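Local coordinates for protection of telomeres protein 1 (Schizosaccharomyces pombe, PDB 7CUI) that binds single-stranded telomeric DNA, protects the 3' overhang at chromosome ends and regulates telomerase and telomere length, at residues N16-L29 and V159-Y171. Numbering follows the deposited sequence.
Sequences NEITAHVINEPASL and VETPWFDIYVKEY
With CG of W163 anti to its own carbonyl carbon (chi1 -74°), the indole lies beneath N16, whose amide is laid over it: the two planes are 11° apart, and N16 ND2 is 3.6 Å from W163 CH2. N16 CA stands 4.0 Å from the centroid of the five-membered ring, close to its normal, a CH-pi contact, although N16 itself is poorly ordered. Replacing W163 by an alanine would probably leave the amide and CA of N16 without the ring they lie on. The backbone carbonyl of W163 takes two bonds from T19: its N, at 2.9 Å from W163 O, approaches almost head-on (C=O...N 170°), whereas OG1 comes from above the carbonyl plane. Strands 22-24 and 163-171 both pair antiparallel with strand 190-198, within the mixed beta-sheet of this C-terminal part of the protein. Between them V22 CB meets F164 CB at 3.8 Å. Farther along, Y167 OH donates to E25 O at 2.6 Å, nearly in line with the carbonyl, and that oxygen lies at the ring edge. A27 CB packs 3.8 Å from Y167 CZ, while L29 CD1 sits over one face of the Y167 ring and N24 CB lies 3.6 Å from Y167 OH.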
loop_
_atom_site.group_PDB
_atom_site.type_symbol
_atom_site.label_atom_id
_atom_site.label_comp_id
_atom_site.label_asym_id
_atom_site.label_seq_id
_atom_site.Cartn_x
_atom_site.Cartn_y
_atom_site.Cartn_z
ATOM N N ASN A 16 12.186 -1.492 -17.020
ATOM C CA ASN A 16 11.266 -1.780 -15.877
ATOM C C ASN A 16 11.290 -3.281 -15.580
ATOM O O ASN A 16 10.263 -3.957 -15.685
ATOM C CB ASN A 16 9.851 -1.245 -16.136
ATOM C CG ASN A 16 9.795 0.242 -16.431
ATOM O OD1 ASN A 16 10.821 0.919 -16.483
ATOM N ND2 ASN A 16 8.595 0.759 -16.628
ATOM N N GLU A 17 12.478 -3.782 -15.213
ATOM C CA GLU A 17 12.711 -5.185 -14.895
ATOM C C GLU A 17 12.359 -5.416 -13.425
ATOM O O GLU A 17 12.966 -4.813 -12.543
ATOM C CB GLU A 17 14.168 -5.534 -15.220
ATOM C CG GLU A 17 14.618 -6.904 -14.738
ATOM C CD GLU A 17 14.215 -8.098 -15.590
ATOM O OE1 GLU A 17 13.801 -9.118 -15.004
ATOM O OE2 GLU A 17 14.336 -8.015 -16.834
ATOM N N ILE A 18 11.378 -6.292 -13.164
ATOM C CA ILE A 18 10.833 -6.446 -11.821
ATOM C C ILE A 18 11.789 -7.246 -10.935
ATOM O O ILE A 18 12.553 -8.071 -11.434
ATOM C CB ILE A 18 9.402 -7.031 -11.830
ATOM C CG1 ILE A 18 9.369 -8.492 -12.294
ATOM C CG2 ILE A 18 8.457 -6.144 -12.631
ATOM C CD1 ILE A 18 7.995 -9.133 -12.270
ATOM N N THR A 19 11.724 -6.988 -9.617
ATOM C CA THR A 19 12.556 -7.664 -8.632
ATOM C C THR A 19 12.136 -9.126 -8.516
ATOM O O THR A 19 10.952 -9.452 -8.616
ATOM C CB THR A 19 12.400 -7.106 -7.206
ATOM O OG1 THR A 19 11.584 -5.937 -7.136
ATOM C CG2 THR A 19 13.727 -6.869 -6.520
ATOM N N ALA A 20 13.130 -9.983 -8.268
ATOM C CA ALA A 20 12.881 -11.354 -7.863
ATOM C C ALA A 20 12.239 -11.373 -6.471
ATOM O O ALA A 20 11.701 -12.400 -6.056
ATOM C CB ALA A 20 14.177 -12.129 -7.902
ATOM N N HIS A 21 12.269 -10.221 -5.776
ATOM C CA HIS A 21 11.895 -10.153 -4.368
ATOM C C HIS A 21 10.391 -9.955 -4.167
ATOM O O HIS A 21 9.934 -9.899 -3.028
ATOM C CB HIS A 21 12.697 -9.083 -3.614
ATOM C CG HIS A 21 14.137 -9.425 -3.412
ATOM N ND1 HIS A 21 15.156 -8.627 -3.902
ATOM C CD2 HIS A 21 14.734 -10.456 -2.776
ATOM C CE1 HIS A 21 16.319 -9.154 -3.581
ATOM N NE2 HIS A 21 16.085 -10.276 -2.892
ATOM N N VAL A 22 9.627 -9.840 -5.262
ATOM C CA VAL A 22 8.184 -9.711 -5.143
ATOM C C VAL A 22 7.514 -10.710 -6.080
ATOM O O VAL A 22 7.709 -10.657 -7.290
ATOM C CB VAL A 22 7.709 -8.265 -5.392
ATOM C CG1 VAL A 22 6.192 -8.160 -5.421
ATOM C CG2 VAL A 22 8.290 -7.288 -4.380
ATOM N N ILE A 23 6.737 -11.624 -5.486
ATOM C CA ILE A 23 5.956 -12.625 -6.198
ATOM C C ILE A 23 4.480 -12.231 -6.129
ATOM O O ILE A 23 4.028 -11.645 -5.149
ATOM C CB ILE A 23 6.212 -14.024 -5.598
ATOM C CG1 ILE A 23 7.531 -14.617 -6.096
ATOM C CG2 ILE A 23 5.047 -14.966 -5.850
ATOM C CD1 ILE A 23 7.900 -15.936 -5.445
ATOM N N ASN A 24 3.732 -12.570 -7.181
ATOM C CA ASN A 24 2.300 -12.332 -7.235
ATOM C C ASN A 24 1.557 -13.668 -7.216
ATOM O O ASN A 24 2.124 -14.708 -7.548
ATOM C CB ASN A 24 1.931 -11.481 -8.451
ATOM C CG ASN A 24 2.507 -10.084 -8.380
ATOM O OD1 ASN A 24 1.881 -9.179 -7.829
ATOM N ND2 ASN A 24 3.697 -9.895 -8.931
ATOM N N GLU A 25 0.281 -13.620 -6.811
ATOM C CA GLU A 25 -0.593 -14.782 -6.778
ATOM C C GLU A 25 -1.024 -15.109 -8.204
ATOM O O GLU A 25 -1.122 -14.206 -9.030
ATOM C CB GLU A 25 -1.826 -14.472 -5.925
ATOM C CG GLU A 25 -2.142 -15.541 -4.894
ATOM C CD GLU A 25 -1.037 -15.824 -3.886
ATOM O OE1 GLU A 25 -0.280 -14.887 -3.553
ATOM O OE2 GLU A 25 -0.933 -16.986 -3.439
ATOM N N PRO A 26 -1.284 -16.395 -8.543
ATOM C CA PRO A 26 -1.793 -16.747 -9.872
ATOM C C PRO A 26 -3.129 -16.056 -10.144
ATOM O O PRO A 26 -4.073 -16.195 -9.366
ATOM C CB PRO A 26 -1.960 -18.275 -9.812
ATOM C CG PRO A 26 -1.048 -18.716 -8.684
ATOM C CD PRO A 26 -1.076 -17.575 -7.688
ATOM N N ALA A 27 -3.181 -15.290 -11.243
ATOM C CA ALA A 27 -4.362 -14.524 -11.616
ATOM C C ALA A 27 -4.382 -14.255 -13.121
ATOM O O ALA A 27 -3.334 -14.195 -13.766
ATOM C CB ALA A 27 -4.415 -13.238 -10.829
ATOM N N SER A 28 -5.596 -14.059 -13.654
ATOM C CA SER A 28 -5.834 -13.892 -15.080
ATOM C C SER A 28 -5.972 -12.415 -15.457
ATOM O O SER A 28 -6.287 -12.106 -16.605
ATOM C CB SER A 28 -7.051 -14.677 -15.509
ATOM O OG SER A 28 -6.952 -16.035 -15.103
ATOM N N LEU A 29 -5.743 -11.510 -14.494
ATOM C CA LEU A 29 -5.811 -10.077 -14.755
ATOM C C LEU A 29 -4.635 -9.674 -15.638
ATOM O O LEU A 29 -3.535 -10.196 -15.475
ATOM C CB LEU A 29 -5.754 -9.289 -13.442
ATOM C CG LEU A 29 -6.549 -9.841 -12.260
ATOM C CD1 LEU A 29 -6.249 -9.040 -11.003
ATOM C CD2 LEU A 29 -8.044 -9.849 -12.557
ATOM N N VAL A 159 16.409 8.594 -5.090
ATOM C CA VAL A 159 16.747 7.179 -5.125
ATOM C C VAL A 159 15.961 6.455 -6.217
ATOM O O VAL A 159 14.888 6.897 -6.628
ATOM C CB VAL A 159 16.504 6.511 -3.757
ATOM C CG1 VAL A 159 17.463 7.033 -2.697
ATOM C CG2 VAL A 159 15.059 6.642 -3.299
ATOM N N GLU A 160 16.518 5.320 -6.653
ATOM C CA GLU A 160 15.827 4.376 -7.511
ATOM C C GLU A 160 15.206 3.292 -6.642
ATOM O O GLU A 160 15.918 2.563 -5.956
ATOM C CB GLU A 160 16.817 3.700 -8.451
ATOM C CG GLU A 160 17.000 4.440 -9.745
ATOM C CD GLU A 160 17.958 3.755 -10.694
ATOM O OE1 GLU A 160 18.096 4.241 -11.833
ATOM O OE2 GLU A 160 18.562 2.743 -10.285
ATOM N N THR A 161 13.880 3.188 -6.705
ATOM C CA THR A 161 13.145 2.163 -5.989
ATOM C C THR A 161 12.791 1.044 -6.969
ATOM O O THR A 161 12.566 1.308 -8.149
ATOM C CB THR A 161 11.947 2.798 -5.277
ATOM O OG1 THR A 161 11.127 3.410 -6.275
ATOM C CG2 THR A 161 12.366 3.841 -4.260
ATOM N N PRO A 162 12.764 -0.242 -6.535
ATOM C CA PRO A 162 12.530 -1.356 -7.455
ATOM C C PRO A 162 11.142 -1.384 -8.090
ATOM O O PRO A 162 10.215 -0.748 -7.595
ATOM C CB PRO A 162 12.768 -2.615 -6.606
ATOM C CG PRO A 162 12.636 -2.158 -5.170
ATOM C CD PRO A 162 13.014 -0.693 -5.154
ATOM N N TRP A 163 11.038 -2.131 -9.200
ATOM C CA TRP A 163 9.814 -2.344 -9.957
ATOM C C TRP A 163 9.221 -3.701 -9.602
ATOM O O TRP A 163 9.959 -4.677 -9.456
ATOM C CB TRP A 163 10.106 -2.296 -11.461
ATOM C CG TRP A 163 10.369 -0.922 -11.983
ATOM C CD1 TRP A 163 11.584 -0.318 -12.112
ATOM C CD2 TRP A 163 9.391 0.028 -12.441
ATOM N NE1 TRP A 163 11.433 0.940 -12.627
ATOM C CE2 TRP A 163 10.101 1.181 -12.840
ATOM C CE3 TRP A 163 7.993 0.020 -12.563
ATOM C CZ2 TRP A 163 9.454 2.311 -13.347
ATOM C CZ3 TRP A 163 7.357 1.138 -13.061
ATOM C CH2 TRP A 163 8.080 2.268 -13.449
ATOM N N PHE A 164 7.886 -3.753 -9.505
ATOM C CA PHE A 164 7.179 -4.991 -9.211
ATOM C C PHE A 164 5.741 -4.891 -9.712
ATOM O O PHE A 164 5.217 -3.791 -9.895
ATOM C CB PHE A 164 7.255 -5.335 -7.719
ATOM C CG PHE A 164 6.668 -4.299 -6.791
ATOM C CD1 PHE A 164 7.439 -3.238 -6.328
ATOM C CD2 PHE A 164 5.341 -4.372 -6.387
ATOM C CE1 PHE A 164 6.899 -2.275 -5.489
ATOM C CE2 PHE A 164 4.803 -3.412 -5.538
ATOM C CZ PHE A 164 5.583 -2.367 -5.086
ATOM N N ASP A 165 5.129 -6.057 -9.951
ATOM C CA ASP A 165 3.723 -6.122 -10.311
ATOM C C ASP A 165 2.897 -6.104 -9.029
ATOM O O ASP A 165 3.300 -6.687 -8.025
ATOM C CB ASP A 165 3.418 -7.332 -11.196
ATOM C CG ASP A 165 3.952 -7.204 -12.614
ATOM O OD1 ASP A 165 4.075 -6.061 -13.093
ATOM O OD2 ASP A 165 4.243 -8.251 -13.227
ATOM N N ILE A 166 1.751 -5.415 -9.075
ATOM C CA ILE A 166 0.875 -5.247 -7.924
ATOM C C ILE A 166 -0.567 -5.452 -8.383
ATOM O O ILE A 166 -0.938 -4.994 -9.460
ATOM C CB ILE A 166 1.090 -3.851 -7.291
ATOM C CG1 ILE A 166 0.338 -3.665 -5.972
ATOM C CG2 ILE A 166 0.742 -2.745 -8.274
ATOM C CD1 ILE A 166 0.713 -4.662 -4.910
ATOM N N TYR A 167 -1.361 -6.163 -7.571
ATOM C CA TYR A 167 -2.796 -6.244 -7.801
ATOM C C TYR A 167 -3.501 -5.283 -6.852
ATOM O O TYR A 167 -3.162 -5.219 -5.673
ATOM C CB TYR A 167 -3.348 -7.641 -7.513
ATOM C CG TYR A 167 -2.731 -8.789 -8.268
ATOM C CD1 TYR A 167 -2.088 -8.605 -9.480
ATOM C CD2 TYR A 167 -2.836 -10.082 -7.781
ATOM C CE1 TYR A 167 -1.535 -9.672 -10.173
ATOM C CE2 TYR A 167 -2.294 -11.160 -8.462
ATOM C CZ TYR A 167 -1.641 -10.954 -9.664
ATOM O OH TYR A 167 -1.102 -12.013 -10.334
ATOM N N VAL A 168 -4.491 -4.551 -7.370
ATOM C CA VAL A 168 -5.281 -3.654 -6.541
ATOM C C VAL A 168 -6.760 -3.961 -6.742
ATOM O O VAL A 168 -7.190 -4.262 -7.853
ATOM C CB VAL A 168 -4.972 -2.165 -6.806
ATOM C CG1 VAL A 168 -3.506 -1.835 -6.571
ATOM C CG2 VAL A 168 -5.424 -1.702 -8.185
ATOM N N LYS A 169 -7.520 -3.898 -5.643
ATOM C CA LYS A 169 -8.969 -3.956 -5.709
ATOM C C LYS A 169 -9.533 -2.565 -5.431
ATOM O O LYS A 169 -9.235 -1.960 -4.405
ATOM C CB LYS A 169 -9.536 -5.056 -4.803
ATOM C CG LYS A 169 -9.023 -5.097 -3.370
ATOM C CD LYS A 169 -9.382 -6.388 -2.666
ATOM C CE LYS A 169 -8.594 -6.599 -1.392
ATOM N NZ LYS A 169 -8.878 -7.919 -0.779
ATOM N N GLU A 170 -10.324 -2.071 -6.386
ATOM C CA GLU A 170 -10.936 -0.754 -6.338
ATOM C C GLU A 170 -12.324 -0.895 -5.724
ATOM O O GLU A 170 -13.053 -1.825 -6.059
ATOM C CB GLU A 170 -11.036 -0.210 -7.763
ATOM C CG GLU A 170 -11.426 1.254 -7.858
ATOM C CD GLU A 170 -11.305 1.802 -9.270
ATOM O OE1 GLU A 170 -11.163 0.993 -10.206
ATOM O OE2 GLU A 170 -11.340 3.034 -9.434
ATOM N N TYR A 171 -12.677 0.037 -4.833
ATOM C CA TYR A 171 -13.914 -0.048 -4.073
ATOM C C TYR A 171 -14.243 1.318 -3.479
ATOM O O TYR A 171 -13.406 2.215 -3.478
ATOM C CB TYR A 171 -13.783 -1.077 -2.947
ATOM C CG TYR A 171 -12.817 -0.677 -1.859
ATOM C CD1 TYR A 171 -11.449 -0.810 -2.036
ATOM C CD2 TYR A 171 -13.267 -0.147 -0.659
ATOM C CE1 TYR A 171 -10.554 -0.426 -1.051
ATOM C CE2 TYR A 171 -12.387 0.237 0.340
ATOM C CZ TYR A 171 -11.023 0.092 0.144
ATOM O OH TYR A 171 -10.145 0.463 1.120
#